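Putative aminomethyltransferase (Leptospirillum rubarum, PDB 3TTG) is probably a folate-binding aminomethyltransferase related to the glycine cleavage T-protein, although its own substrate and reaction are not established. Local coordinates at residues F36-P41 against D206-K211; I48-E53 against I100-P105; L75-F80 against L88-C93; I138-P143 against A188-P193. One frame throughout, in Å; residues are numbered along the deposited sequence. Where two conformers were deposited one is given.

Contact 1: F36-P41 against D206-K211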
# COMPACT_ATOMS: atom_id res chain seq x y z
N PHE A 36 7.29 1.74 -17.64
CA PHE A 36 7.17 0.87 -16.47
C PHE A 36 8.45 0.92 -15.69
O PHE A 36 9.51 1.27 -16.22
CB PHE A 36 6.79 -0.61 -16.82
CG PHE A 36 7.89 -1.40 -17.50
CD1 PHE A 36 8.81 -2.13 -16.75
CD2 PHE A 36 8.05 -1.36 -18.87
CE1 PHE A 36 9.84 -2.82 -17.38
CE2 PHE A 36 9.09 -2.04 -19.49
CZ PHE A 36 9.96 -2.78 -18.74
N GLY A 37 8.31 0.59 -14.42
CA GLY A 37 9.39 0.53 -13.48
C GLY A 37 9.42 -0.85 -12.88
O GLY A 37 8.38 -1.45 -12.63
N LEU A 38 10.62 -1.31 -12.60
CA LEU A 38 10.91 -2.61 -12.00
C LEU A 38 11.64 -2.37 -10.68
O LEU A 38 12.56 -1.55 -10.63
CB LEU A 38 11.78 -3.35 -13.02
CG LEU A 38 12.37 -4.67 -12.66
CD1 LEU A 38 11.31 -5.67 -12.31
CD2 LEU A 38 13.17 -5.18 -13.79
N PHE A 39 11.21 -3.07 -9.60
CA PHE A 39 11.79 -2.93 -8.28
C PHE A 39 11.96 -4.27 -7.59
O PHE A 39 11.00 -5.05 -7.53
CB PHE A 39 10.91 -2.00 -7.41
CG PHE A 39 11.42 -1.82 -6.01
CD1 PHE A 39 12.65 -1.20 -5.76
CD2 PHE A 39 10.66 -2.24 -4.91
CE1 PHE A 39 13.11 -1.02 -4.46
CE2 PHE A 39 11.13 -2.05 -3.62
CZ PHE A 39 12.35 -1.47 -3.39
N TYR A 40 13.14 -4.50 -6.97
CA TYR A 40 13.43 -5.72 -6.22
C TYR A 40 13.49 -5.40 -4.74
O TYR A 40 14.50 -4.91 -4.27
CB TYR A 40 14.72 -6.37 -6.69
CG TYR A 40 14.64 -6.89 -8.09
CD1 TYR A 40 14.27 -8.20 -8.35
CD2 TYR A 40 14.99 -6.09 -9.17
CE1 TYR A 40 14.24 -8.70 -9.65
CE2 TYR A 40 14.97 -6.58 -10.47
CZ TYR A 40 14.57 -7.88 -10.71
OH TYR A 40 14.49 -8.33 -12.00
N PRO A 41 12.41 -5.57 -3.98
CA PRO A 41 12.48 -5.20 -2.54
C PRO A 41 13.48 -6.03 -1.76
O PRO A 41 13.64 -7.22 -2.03
CB PRO A 41 11.04 -5.45 -2.04
CG PRO A 41 10.46 -6.34 -2.98
CD PRO A 41 11.09 -6.15 -4.31
N ASP A 206 16.50 -8.05 -19.70
CA ASP A 206 16.43 -8.00 -21.17
C ASP A 206 15.21 -7.18 -21.60
O ASP A 206 15.33 -6.27 -22.40
CB ASP A 206 16.33 -9.42 -21.78
CG ASP A 206 17.52 -10.35 -21.54
OD1 ASP A 206 18.61 -9.84 -21.20
OD2 ASP A 206 17.36 -11.59 -21.72
N PHE A 207 14.04 -7.48 -21.03
CA PHE A 207 12.81 -6.78 -21.35
C PHE A 207 12.92 -5.31 -21.04
O PHE A 207 12.49 -4.48 -21.85
CB PHE A 207 11.60 -7.38 -20.62
CG PHE A 207 10.30 -6.98 -21.25
CD1 PHE A 207 9.77 -7.71 -22.30
CD2 PHE A 207 9.64 -5.83 -20.85
CE1 PHE A 207 8.58 -7.32 -22.91
CE2 PHE A 207 8.45 -5.45 -21.45
CZ PHE A 207 7.91 -6.20 -22.47
N THR A 208 13.53 -4.96 -19.91
CA THR A 208 13.72 -3.57 -19.50
C THR A 208 14.59 -2.82 -20.50
O THR A 208 14.19 -1.75 -20.95
CB THR A 208 14.31 -3.51 -18.07
OG1 THR A 208 13.28 -3.89 -17.16
CG2 THR A 208 14.76 -2.15 -17.69
N SER A 209 15.76 -3.37 -20.83
CA SER A 209 16.70 -2.75 -21.76
C SER A 209 16.10 -2.62 -23.19
O SER A 209 16.37 -1.63 -23.87
CB SER A 209 17.99 -3.58 -21.81
OG SER A 209 18.91 -3.07 -22.76
N ASN A 210 15.31 -3.61 -23.63
CA ASN A 210 14.74 -3.61 -24.98
C ASN A 210 13.53 -2.70 -25.11
O ASN A 210 13.41 -2.02 -26.13
CB ASN A 210 14.33 -5.04 -25.38
CG ASN A 210 15.51 -5.97 -25.59
OD1 ASN A 210 16.65 -5.55 -25.80
ND2 ASN A 210 15.25 -7.25 -25.55
N LYS A 211 12.64 -2.72 -24.13
CA LYS A 211 11.39 -1.96 -24.16
C LYS A 211 11.41 -0.62 -23.37
O LYS A 211 10.36 -0.01 -23.18
CB LYS A 211 10.25 -2.86 -23.64
CG LYS A 211 10.16 -4.18 -24.43
CD LYS A 211 9.61 -3.99 -25.84
CE LYS A 211 9.46 -5.29 -26.60
NZ LYS A 211 8.82 -5.08 -27.93
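F36 and F207 meet ring to ring, with F36 CZ 3.7 Å from F207 CD2, at the edge of the F207 ring and near its plane. The pair is oblique, neither stacked nor edge-to-face: centroids lie 5.9 Å apart and the planes make 47°. F36 CG stands between its own backbone N and carbonyl carbon (chi1 71°), a torsion that turns the ring out of the strand towards the helix. K211 adds aliphatic cover, its CG lying 3.5 Å above one face of the F207 ring, towards its rim. Here helix 197-211 packs against strand 37-39 of the mixed sheet in the folate-binding domain, and V148 of helix 145-152 touches both phenylalanine side chains. The polar atom of the contact is T208 OG1, which makes no hydrogen bond to strand 37-39. It sits at the edge of the F36 ring, 3.6 Å from F36 CE1, and equally near L38 CD2, while its hydrogen bond goes back along the helix to L204 O. With an alanine in place of F36, a gap would probably open between strand and helix, and F207 would be freer to turn.

Contact 2: I48-E53 against I100-P105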
# COMPACT_ATOMS: atom_id res chain seq x y z
N ILE A 48 1.67 -15.78 3.55
CA ILE A 48 1.03 -16.57 4.61
C ILE A 48 -0.16 -17.28 4.07
O ILE A 48 -1.04 -16.65 3.47
CB ILE A 48 0.59 -15.66 5.78
CG1 ILE A 48 1.72 -14.76 6.31
CG2 ILE A 48 -0.02 -16.50 6.92
CD1 ILE A 48 3.03 -15.56 6.78
N PHE A 49 -0.24 -18.58 4.30
CA PHE A 49 -1.40 -19.34 3.79
C PHE A 49 -2.25 -19.85 4.92
O PHE A 49 -1.73 -20.22 5.98
CB PHE A 49 -0.94 -20.48 2.88
CG PHE A 49 -0.38 -19.92 1.58
CD1 PHE A 49 -1.21 -19.74 0.48
CD2 PHE A 49 0.88 -19.36 1.53
CE1 PHE A 49 -0.70 -19.19 -0.71
CE2 PHE A 49 1.38 -18.80 0.34
CZ PHE A 49 0.58 -18.70 -0.75
N VAL A 50 -3.57 -19.84 4.70
CA VAL A 50 -4.53 -20.35 5.67
C VAL A 50 -5.37 -21.44 5.00
O VAL A 50 -6.05 -21.21 3.99
CB VAL A 50 -5.41 -19.26 6.29
CG1 VAL A 50 -6.26 -19.84 7.43
CG2 VAL A 50 -4.56 -18.10 6.79
N GLU A 51 -5.37 -22.61 5.60
CA GLU A 51 -6.13 -23.75 5.12
C GLU A 51 -7.01 -24.30 6.20
O GLU A 51 -6.89 -23.89 7.37
CB GLU A 51 -5.14 -24.82 4.63
CG GLU A 51 -4.45 -25.62 5.71
CD GLU A 51 -3.36 -26.56 5.20
OE1 GLU A 51 -3.19 -27.63 5.82
OE2 GLU A 51 -2.70 -26.23 4.19
N GLY A 52 -7.94 -25.14 5.80
CA GLY A 52 -8.84 -25.82 6.72
C GLY A 52 -10.29 -25.52 6.43
O GLY A 52 -10.62 -24.54 5.76
N GLU A 53 -11.16 -26.35 6.97
CA GLU A 53 -12.60 -26.26 6.75
C GLU A 53 -13.19 -24.94 7.28
O GLU A 53 -14.11 -24.43 6.66
CB GLU A 53 -13.31 -27.46 7.39
CG GLU A 53 -13.11 -28.69 6.51
CD GLU A 53 -13.53 -29.97 7.21
OE1 GLU A 53 -14.42 -29.89 8.09
OE2 GLU A 53 -12.93 -31.04 6.92
N ILE A 100 -6.44 -19.72 1.56
CA ILE A 100 -6.52 -18.25 1.51
C ILE A 100 -5.07 -17.78 1.60
O ILE A 100 -4.35 -18.26 2.48
CB ILE A 100 -7.45 -17.63 2.59
CG1 ILE A 100 -8.92 -18.09 2.35
CG2 ILE A 100 -7.40 -16.10 2.50
CD1 ILE A 100 -9.93 -17.90 3.59
N ALA A 101 -4.59 -16.97 0.64
CA ALA A 101 -3.22 -16.40 0.67
C ALA A 101 -3.27 -14.99 1.21
O ALA A 101 -4.09 -14.22 0.77
CB ALA A 101 -2.63 -16.40 -0.73
N LEU A 102 -2.43 -14.66 2.18
CA LEU A 102 -2.38 -13.36 2.80
C LEU A 102 -1.01 -12.84 2.69
O LEU A 102 -0.03 -13.53 3.04
CB LEU A 102 -2.80 -13.41 4.32
CG LEU A 102 -4.17 -13.96 4.62
CD1 LEU A 102 -4.35 -14.20 6.13
CD2 LEU A 102 -5.26 -13.05 4.09
N PHE A 103 -0.92 -11.59 2.28
CA PHE A 103 0.39 -10.90 2.13
C PHE A 103 0.40 -9.65 3.02
O PHE A 103 0.01 -8.55 2.59
CB PHE A 103 0.68 -10.55 0.69
CG PHE A 103 0.63 -11.79 -0.17
CD1 PHE A 103 1.79 -12.45 -0.53
CD2 PHE A 103 -0.57 -12.24 -0.70
CE1 PHE A 103 1.74 -13.61 -1.30
CE2 PHE A 103 -0.62 -13.35 -1.54
CZ PHE A 103 0.54 -14.07 -1.78
N PRO A 104 0.82 -9.83 4.30
CA PRO A 104 0.91 -8.69 5.22
C PRO A 104 2.15 -7.83 4.92
O PRO A 104 2.84 -8.09 3.96
CB PRO A 104 0.99 -9.37 6.57
CG PRO A 104 1.84 -10.55 6.28
CD PRO A 104 1.30 -11.06 4.96
N PRO A 105 2.37 -6.74 5.65
CA PRO A 105 3.50 -5.86 5.32
C PRO A 105 4.86 -6.50 5.52
O PRO A 105 5.04 -7.32 6.42
CB PRO A 105 3.33 -4.69 6.32
CG PRO A 105 1.89 -4.73 6.76
CD PRO A 105 1.54 -6.16 6.76
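I48 and L102 form an antiparallel hydrogen-bonded pair, each backbone N-H meeting the other's carbonyl: I48 N to L102 O is 2.9 Å and L102 N to I48 O 2.7 Å. V50 and I100 repeat this two residues on, with V50 N 2.8 Å from I100 O and I100 N bonded to V50 O at 171°. Between them F49 and A101 face each other as a non-hydrogen-bonded pair and turn their backbone polar groups outward. F49 bonds to T129 of strand 127-130, and A101 to G94 of strand 87-96. Both strands are therefore interior members of the five-stranded antiparallel sheet of the folate-binding domain, bonded along both edges. F103 continues the pattern through W92, and its carbonyl O also accepts from R45 NH1. The carbonyls I48 O and I100 O take a second, weaker donor each: F49 CA lies 3.4 Å from I100 O, and A101 CA makes the matching contact to I48 O. On the face carrying F49, its ring leans obliquely towards the neighbouring strand, CE1 3.4 Å from A101 CB. The other face is aliphatic. V50 CG2, placed anti to the carbonyl carbon, touches L102 CD1 at 4.0 Å; I48 CG1 meets P104 CD at about a right angle. Helices 55-60 and 109-118 cover this side.

Contact 3: L75-F80 against L88-C93; sequences LSYSFF and LFDAWC
This is the beta hairpin of strands 75-81 and 87-96 at one margin of the five-stranded antiparallel sheet, and Y77 links its two strands through both W92 and D90. Y77 CG is anti to the backbone N (chi1 -171°), which lays the ring between these two residues. Y77 OH donates to D90 OD2 at 2.6 Å, using the anti lone pair of that oxygen, with ring and carboxylate planes 82° apart. The other carboxylate oxygen, D90 OD1, is salt-bridged to R45 NH1, so both carboxylate oxygens of D90 are engaged. Y77 CD1 sits 3.4 Å above one face of the W92 ring, towards its rim; the two ring planes are oblique, at 49°. L75 CD2 comes obliquely to W92 CE3 (3.6 Å) from the other side of the ring plane. A phenylalanine in place of Y77 would probably keep much of the tryptophan contact but leave D90 OD2 without this donor, its carboxylate less firmly fixed. On the other side of the sheet F80 CE2 touches A91 CB at 3.7 Å. S76 OG approaches C93 CB, but its hydrogen bond is to Q70 OE1. Backbone bonds bind S76 to C93 and S78 to A91 in both directions. At the far end F80 O accepts from L88 N (2.9 Å) and from F89 N (3.2 Å), while F80 N donates to F89 O. Two residues, L88 and F89, thus face the single F80, as in a classic beta bulge.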
# COMPACT_ATOMS: atom_id res chain seq x y z
N LEU A 75 -8.29 -10.44 -6.15
CA LEU A 75 -7.47 -9.96 -5.08
C LEU A 75 -8.28 -8.93 -4.30
O LEU A 75 -8.94 -8.10 -4.91
CB LEU A 75 -6.22 -9.32 -5.64
CG LEU A 75 -5.12 -8.99 -4.65
CD1 LEU A 75 -4.40 -10.20 -4.26
CD2 LEU A 75 -4.16 -8.03 -5.28
N SER A 76 -8.16 -8.91 -2.99
CA SER A 76 -8.80 -7.85 -2.20
C SER A 76 -7.81 -7.29 -1.20
O SER A 76 -6.77 -7.91 -0.94
CB SER A 76 -10.03 -8.42 -1.50
OG SER A 76 -9.53 -9.24 -0.49
N TYR A 77 -8.01 -6.03 -0.83
CA TYR A 77 -7.25 -5.37 0.18
C TYR A 77 -8.03 -5.45 1.48
O TYR A 77 -9.27 -5.35 1.47
CB TYR A 77 -7.08 -3.93 -0.20
CG TYR A 77 -6.12 -3.18 0.66
CD1 TYR A 77 -4.77 -3.48 0.66
CD2 TYR A 77 -6.53 -2.07 1.38
CE1 TYR A 77 -3.86 -2.73 1.37
CE2 TYR A 77 -5.63 -1.31 2.11
CZ TYR A 77 -4.30 -1.66 2.13
OH TYR A 77 -3.43 -0.87 2.84
N SER A 78 -7.35 -5.63 2.55
CA SER A 78 -7.97 -5.63 3.88
C SER A 78 -7.08 -5.04 4.92
O SER A 78 -5.86 -5.13 4.83
CB SER A 78 -8.30 -7.05 4.33
OG SER A 78 -9.14 -7.07 5.48
N PHE A 79 -7.71 -4.54 5.97
CA PHE A 79 -7.06 -4.23 7.22
C PHE A 79 -7.34 -5.34 8.23
O PHE A 79 -8.30 -6.11 8.11
CB PHE A 79 -7.56 -2.89 7.80
CG PHE A 79 -7.12 -1.72 7.01
CD1 PHE A 79 -5.80 -1.31 7.02
CD2 PHE A 79 -8.01 -1.06 6.18
CE1 PHE A 79 -5.38 -0.26 6.22
CE2 PHE A 79 -7.58 -0.03 5.36
CZ PHE A 79 -6.30 0.40 5.43
N PHE A 80 -6.50 -5.36 9.24
CA PHE A 80 -6.66 -6.14 10.47
C PHE A 80 -6.61 -5.13 11.57
O PHE A 80 -5.59 -4.44 11.76
CB PHE A 80 -5.61 -7.24 10.60
CG PHE A 80 -5.74 -8.29 9.53
CD1 PHE A 80 -6.39 -9.49 9.79
CD2 PHE A 80 -5.36 -8.02 8.22
CE1 PHE A 80 -6.56 -10.42 8.80
CE2 PHE A 80 -5.55 -8.95 7.23
CZ PHE A 80 -6.17 -10.13 7.51
N LEU A 88 -3.73 -2.37 12.64
CA LEU A 88 -2.59 -3.16 13.08
C LEU A 88 -1.81 -3.58 11.90
O LEU A 88 -0.61 -3.48 11.92
CB LEU A 88 -3.00 -4.40 13.88
CG LEU A 88 -3.79 -4.14 15.16
CD1 LEU A 88 -4.17 -5.45 15.82
CD2 LEU A 88 -2.94 -3.27 16.16
N PHE A 89 -2.49 -4.08 10.87
CA PHE A 89 -1.85 -4.50 9.60
C PHE A 89 -2.76 -4.24 8.42
O PHE A 89 -3.96 -4.10 8.57
CB PHE A 89 -1.55 -6.04 9.64
CG PHE A 89 -0.79 -6.53 10.84
CD1 PHE A 89 0.59 -6.38 10.92
CD2 PHE A 89 -1.46 -7.05 11.94
CE1 PHE A 89 1.29 -6.70 12.07
CE2 PHE A 89 -0.75 -7.43 13.11
CZ PHE A 89 0.60 -7.19 13.19
N ASP A 90 -2.19 -4.23 7.22
CA ASP A 90 -2.93 -4.31 6.00
C ASP A 90 -2.48 -5.64 5.36
O ASP A 90 -1.52 -6.23 5.79
CB ASP A 90 -2.78 -3.09 5.08
CG ASP A 90 -1.40 -2.92 4.43
OD1 ASP A 90 -0.52 -3.71 4.73
OD2 ASP A 90 -1.27 -2.08 3.55
N ALA A 91 -3.24 -6.18 4.44
CA ALA A 91 -2.84 -7.37 3.67
C ALA A 91 -3.52 -7.39 2.31
O ALA A 91 -4.68 -7.01 2.21
CB ALA A 91 -3.19 -8.65 4.44
N TRP A 92 -2.87 -8.00 1.34
CA TRP A 92 -3.46 -8.40 0.07
C TRP A 92 -3.94 -9.80 0.31
O TRP A 92 -3.21 -10.61 0.92
CB TRP A 92 -2.48 -8.29 -1.11
CG TRP A 92 -2.06 -6.89 -1.37
CD1 TRP A 92 -0.88 -6.31 -1.02
CD2 TRP A 92 -2.90 -5.83 -1.84
NE1 TRP A 92 -0.92 -4.96 -1.27
CE2 TRP A 92 -2.14 -4.64 -1.81
CE3 TRP A 92 -4.19 -5.79 -2.40
CZ2 TRP A 92 -2.63 -3.42 -2.28
CZ3 TRP A 92 -4.71 -4.56 -2.81
CH2 TRP A 92 -3.91 -3.39 -2.78
N CYS A 93 -5.16 -10.10 -0.14
CA CYS A 93 -5.83 -11.37 0.11
C CYS A 93 -6.26 -12.01 -1.21
O CYS A 93 -6.99 -11.40 -1.99
CB CYS A 93 -7.03 -11.19 1.03
SG CYS A 93 -6.74 -10.10 2.46

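Contact 4: I138-P143 against A188-P193; sequences IRLVGP and ADLFIP
I138 and L140 run antiparallel to L190 and A188, the strand axes 4.8 Å apart at 160°, with two hydrogen-bonded pairs flanking the non-hydrogen-bonded pair of R139 and D189. Four backbone bonds of ordinary length join the strands: I138 and L190 exchange two, as do L140 and A188, where L140 N reaches A188 O at 2.8 Å in a nearly straight line (173°). The face bearing I138 and L140 is aliphatic. L140 CD1 meets L190 CD1 at 4.0 Å, one branch of each leucine touching the other, and I138 CD1 comes obliquely to I192 CG1 at 4.1 Å. Helices 145-152 and 197-211 close over these residues. On the opposite face R139 rises extended from CG to NE past D189, whose CG is anti to the carbonyl carbon (chi1 -51°), a torsion that swings OD1 towards the arginine chain. D189 OD1 lies alongside that shaft, 3.4 Å from R139 CG, and its salt bridge to R139 NE is long, at 3.9 Å. Each charge is engaged elsewhere: R139 NE pairs with E137 OE2, R139 NH1 with Y221 OH, and D189 OD2 with H174 NE2. A water lies 2.9 Å from L140 O and 3.0 Å from D189 OD1, though it may not serve both at once. An aliphatic face towards the helices is thus set against a polar patch at R139 and D189, where the buried carboxylate relies on H174 NE2, probably helped by a water, more than on its arginine neighbour, which probably contributes mainly a favourable field.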
# COMPACT_ATOMS: atom_id res chain seq x y z
N ILE A 138 9.28 -9.52 -6.86
CA ILE A 138 9.70 -8.55 -7.89
C ILE A 138 8.50 -7.71 -8.10
O ILE A 138 7.41 -8.26 -8.32
CB ILE A 138 10.16 -9.18 -9.24
CG1 ILE A 138 11.18 -10.30 -9.05
CG2 ILE A 138 10.64 -8.09 -10.21
CD1 ILE A 138 11.59 -11.06 -10.36
N ARG A 139 8.66 -6.39 -8.11
CA ARG A 139 7.52 -5.50 -8.33
C ARG A 139 7.61 -4.76 -9.64
O ARG A 139 8.69 -4.27 -10.05
CB ARG A 139 7.39 -4.49 -7.22
CG ARG A 139 7.11 -5.18 -5.93
CD ARG A 139 6.79 -4.24 -4.84
NE ARG A 139 6.77 -4.96 -3.56
CZ ARG A 139 7.03 -4.43 -2.36
NH1 ARG A 139 7.25 -3.14 -2.24
NH2 ARG A 139 7.08 -5.21 -1.28
N LEU A 140 6.41 -4.58 -10.26
CA LEU A 140 6.26 -3.85 -11.50
C LEU A 140 5.32 -2.69 -11.27
O LEU A 140 4.31 -2.89 -10.59
CB LEU A 140 5.71 -4.74 -12.61
CG LEU A 140 6.64 -5.81 -13.22
CD1 LEU A 140 5.81 -6.74 -14.13
CD2 LEU A 140 7.77 -5.17 -13.97
N VAL A 141 5.62 -1.49 -11.81
CA VAL A 141 4.70 -0.35 -11.73
C VAL A 141 4.60 0.32 -13.09
O VAL A 141 5.56 0.31 -13.84
CB VAL A 141 5.09 0.69 -10.64
CG1 VAL A 141 5.09 0.07 -9.24
CG2 VAL A 141 6.44 1.34 -10.93
N GLY A 142 3.47 0.97 -13.37
CA GLY A 142 3.32 1.78 -14.57
C GLY A 142 2.47 1.21 -15.67
O GLY A 142 2.06 0.05 -15.61
N PRO A 143 2.19 2.07 -16.68
CA PRO A 143 1.19 1.74 -17.70
C PRO A 143 1.46 0.49 -18.55
O PRO A 143 0.49 -0.08 -19.06
CB PRO A 143 1.15 2.99 -18.60
CG PRO A 143 2.29 3.81 -18.22
CD PRO A 143 2.64 3.47 -16.81
N ALA A 188 1.95 -4.48 -10.03
CA ALA A 188 1.94 -5.92 -9.95
C ALA A 188 3.08 -6.41 -9.08
O ALA A 188 4.20 -5.89 -9.16
CB ALA A 188 2.04 -6.54 -11.32
N ASP A 189 2.78 -7.40 -8.23
CA ASP A 189 3.77 -8.04 -7.36
C ASP A 189 3.91 -9.49 -7.76
O ASP A 189 2.95 -10.27 -7.67
CB ASP A 189 3.39 -7.96 -5.92
CG ASP A 189 3.06 -6.54 -5.46
OD1 ASP A 189 3.71 -5.57 -5.94
OD2 ASP A 189 2.10 -6.41 -4.69
N LEU A 190 5.09 -9.85 -8.12
CA LEU A 190 5.39 -11.20 -8.57
C LEU A 190 6.12 -11.94 -7.46
O LEU A 190 7.18 -11.49 -7.07
CB LEU A 190 6.27 -11.16 -9.82
CG LEU A 190 5.70 -10.64 -11.13
CD1 LEU A 190 5.29 -9.18 -11.04
CD2 LEU A 190 6.75 -10.73 -12.24
N PHE A 191 5.59 -13.08 -6.99
CA PHE A 191 6.26 -13.94 -5.99
C PHE A 191 6.77 -15.14 -6.71
O PHE A 191 5.99 -16.02 -7.07
CB PHE A 191 5.27 -14.30 -4.89
CG PHE A 191 4.98 -13.10 -4.02
CD1 PHE A 191 5.66 -12.90 -2.84
CD2 PHE A 191 3.98 -12.22 -4.36
CE1 PHE A 191 5.37 -11.79 -2.03
CE2 PHE A 191 3.75 -11.08 -3.60
CZ PHE A 191 4.41 -10.91 -2.41
N ILE A 192 8.08 -15.12 -7.04
CA ILE A 192 8.75 -16.09 -7.89
C ILE A 192 9.42 -17.17 -7.06
O ILE A 192 10.16 -16.82 -6.14
CB ILE A 192 9.78 -15.33 -8.76
CG1 ILE A 192 9.06 -14.19 -9.56
CG2 ILE A 192 10.51 -16.29 -9.71
CD1 ILE A 192 7.89 -14.68 -10.53
N PRO A 193 9.24 -18.48 -7.38
CA PRO A 193 9.94 -19.51 -6.62
C PRO A 193 11.45 -19.25 -6.62
O PRO A 193 12.02 -18.89 -7.65
CB PRO A 193 9.61 -20.79 -7.40
CG PRO A 193 8.27 -20.51 -7.98
CD PRO A 193 8.42 -19.09 -8.45
O HOH W 1 4.07 -3.21 -7.73

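In the fold
All four contacts lie in the folate-binding domain, spread over two sheets. Contacts 1 and 4, with centres 10 Å apart, share the mixed sheet: strands 37-39 and 135-141 are neighbours there, bonded through F39 and R139 and through G37 and V141. Contacts 2 and 3, 11 Å apart, share the antiparallel sheet, where F103 N bonds W92 O. Of these contacts, 2 and 4 also touch, F103 packing on F191. Along the chain, contact 1 spans the other three; contact 3 falls within the span of contact 2, and contact 4 follows both. The chain thus starts the mixed sheet, builds the antiparallel one, and returns, tying the domain's two sheets together.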